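Cbs-cp12 (Microcystis aeruginosa PCC 7806, PDB 5NMU) forms a hexamer in which paired CBS domains are fused to a CP12 domain, and probably takes part in redox regulation of photosynthesis. Local coordinates at residues Ala22-Ala25 with Asp26-Leu30. Sequence-based numbering, arbitrary orientation.
Sequences ATVA and DAVKL
T23 caps the N-terminus of helix 24-34 by accepting from the amide of D26; the helix belongs to a beta-alpha-beta unit in the first CBS domain, between strands 17-18 and 38-41. In this capping bond D26 N lies 2.9 Å from T23 OG1, with an N-H...O angle of 152°. The hydroxyl reaches it because OG1 sits between the backbone N and carbonyl carbon of its own residue (chi1 63°), pointing into the first turn. An alanine in place of T23 would have no OG1, and the D26 amide would probably be left without its capping acceptor, the helix start less firmly fixed. The D26 carboxylate folds back beside the same hydroxyl, its CG 3.2 Å from T23 OG1, but OD2 stays 3.8 Å from T23 N, too far for the return bond of a capping box.

Backbone bonds then continue the helix: A27 N to T23 O (3.1 Å), V28 N to V24 O (2.8 Å) and K29 N to A25 O (3.0 Å).

V24, A27 and V28 are buried. V24 and V28, one turn apart, face helix 55-63 through V62 and I58, and A27 rests on L39 of strand 38-41. V28 also packs on F129 of a second subunit, and A25, partly exposed, on V130 of that same subunit. Between the two valines, V24 CG1 lies 4.3 Å from V28 CG2, a methyl that also approaches V24 O to 3.2 Å.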
ATOM      1  N   ALA A  22      -7.427  26.231 -12.636  1.00 44.59           N
ATOM      2  CA  ALA A  22      -8.811  26.069 -13.047  1.00 43.68           C
ATOM      3  C   ALA A  22      -9.556  25.297 -11.972  1.00 42.53           C
ATOM      4  O   ALA A  22      -8.944  24.566 -11.165  1.00 41.21           O
ATOM      5  CB  ALA A  22      -8.908  25.313 -14.347  1.00 43.05           C
ATOM      6  N   THR A  23     -10.875  25.418 -12.001  1.00 42.92           N
ATOM      7  CA  THR A  23     -11.720  24.751 -10.997  1.00 42.15           C
ATOM      8  C   THR A  23     -11.869  23.302 -11.438  1.00 40.90           C
ATOM      9  O   THR A  23     -11.813  23.007 -12.663  1.00 40.42           O
ATOM     10  CB  THR A  23     -13.119  25.381 -10.910  1.00 43.54           C
ATOM     11  OG1 THR A  23     -13.806  25.214 -12.162  1.00 42.66           O
ATOM     12  CG2 THR A  23     -13.032  26.885 -10.555  1.00 44.66           C
ATOM     13  N   VAL A  24     -12.130  22.421 -10.477  1.00 39.17           N
ATOM     14  CA  VAL A  24     -12.390  21.032 -10.781  1.00 38.96           C
ATOM     15  C   VAL A  24     -13.644  20.945 -11.694  1.00 40.57           C
ATOM     16  O   VAL A  24     -13.707  20.126 -12.611  1.00 40.84           O
ATOM     17  CB  VAL A  24     -12.457  20.197  -9.470  1.00 38.54           C
ATOM     18  CG1 VAL A  24     -12.937  18.755  -9.687  1.00 37.42           C
ATOM     19  CG2 VAL A  24     -11.116  20.221  -8.756  1.00 38.32           C
ATOM     20  N   ALA A  25     -14.635  21.806 -11.465  1.00 42.10           N
ATOM     21  CA  ALA A  25     -15.784  21.909 -12.357  1.00 43.24           C
ATOM     22  C   ALA A  25     -15.413  22.173 -13.816  1.00 43.66           C
ATOM     23  O   ALA A  25     -16.036  21.607 -14.738  1.00 45.07           O
ATOM     24  CB  ALA A  25     -16.765  23.006 -11.857  1.00 43.87           C
ATOM     25  N   ASP A  26     -14.455  23.065 -14.041  1.00 44.71           N
ATOM     26  CA  ASP A  26     -13.960  23.350 -15.407  1.00 45.15           C
ATOM     27  C   ASP A  26     -13.366  22.093 -15.986  1.00 42.70           C
ATOM     28  O   ASP A  26     -13.622  21.741 -17.132  1.00 43.31           O
ATOM     29  CB  ASP A  26     -12.910  24.493 -15.433  1.00 46.67           C
ATOM     30  CG  ASP A  26     -13.516  25.900 -15.243  1.00 50.59           C
ATOM     31  OD1 ASP A  26     -14.757  26.077 -15.330  1.00 50.89           O
ATOM     32  OD2 ASP A  26     -12.721  26.855 -14.998  1.00 53.51           O
ATOM     33  N   ALA A  27     -12.561  21.400 -15.189  1.00 42.59           N
ATOM     34  CA  ALA A  27     -11.922  20.172 -15.659  1.00 40.82           C
ATOM     35  C   ALA A  27     -12.992  19.171 -16.043  1.00 41.28           C
ATOM     36  O   ALA A  27     -12.870  18.511 -17.078  1.00 41.11           O
ATOM     37  CB  ALA A  27     -10.998  19.585 -14.604  1.00 40.63           C
ATOM     38  N   VAL A  28     -14.054  19.077 -15.220  1.00 40.70           N
ATOM     39  CA  VAL A  28     -15.086  18.084 -15.436  1.00 40.53           C
ATOM     40  C   VAL A  28     -15.836  18.359 -16.720  1.00 41.75           C
ATOM     41  O   VAL A  28     -16.124  17.436 -17.479  1.00 40.77           O
ATOM     42  CB  VAL A  28     -16.039  17.978 -14.231  1.00 40.75           C
ATOM     43  CG1 VAL A  28     -17.235  17.116 -14.546  1.00 40.64           C
ATOM     44  CG2 VAL A  28     -15.286  17.358 -13.059  1.00 41.25           C
ATOM     45  N   LYS A  29     -16.152  19.628 -16.959  1.00 44.51           N
ATOM     46  CA  LYS A  29     -16.881  20.004 -18.136  1.00 47.19           C
ATOM     47  C   LYS A  29     -16.082  19.693 -19.402  1.00 46.44           C
ATOM     48  O   LYS A  29     -16.615  19.213 -20.391  1.00 47.21           O
ATOM     49  CB  LYS A  29     -17.203  21.498 -18.077  1.00 51.61           C
ATOM     50  CG  LYS A  29     -17.660  22.082 -19.414  1.00 55.93           C
ATOM     51  CD  LYS A  29     -18.542  23.320 -19.243  1.00 60.67           C
ATOM     52  CE  LYS A  29     -17.832  24.366 -18.405  1.00 64.00           C
ATOM     53  NZ  LYS A  29     -18.441  25.709 -18.603  1.00 68.82           N
ATOM     54  N   LEU A  30     -14.807  20.030 -19.365  1.00 45.57           N
ATOM     55  CA  LEU A  30     -13.897  19.712 -20.454  1.00 46.11           C
ATOM     56  C   LEU A  30     -13.861  18.193 -20.680  1.00 44.12           C
ATOM     57  O   LEU A  30     -13.983  17.718 -21.817  1.00 42.19           O
ATOM     58  CB  LEU A  30     -12.510  20.312 -20.169  1.00 45.72           C
ATOM     59  CG  LEU A  30     -11.509  20.399 -21.314  1.00 49.17           C
ATOM     60  CD1 LEU A  30     -11.979  21.295 -22.467  1.00 50.86           C
ATOM     61  CD2 LEU A  30     -10.149  20.910 -20.792  1.00 50.68           C
TER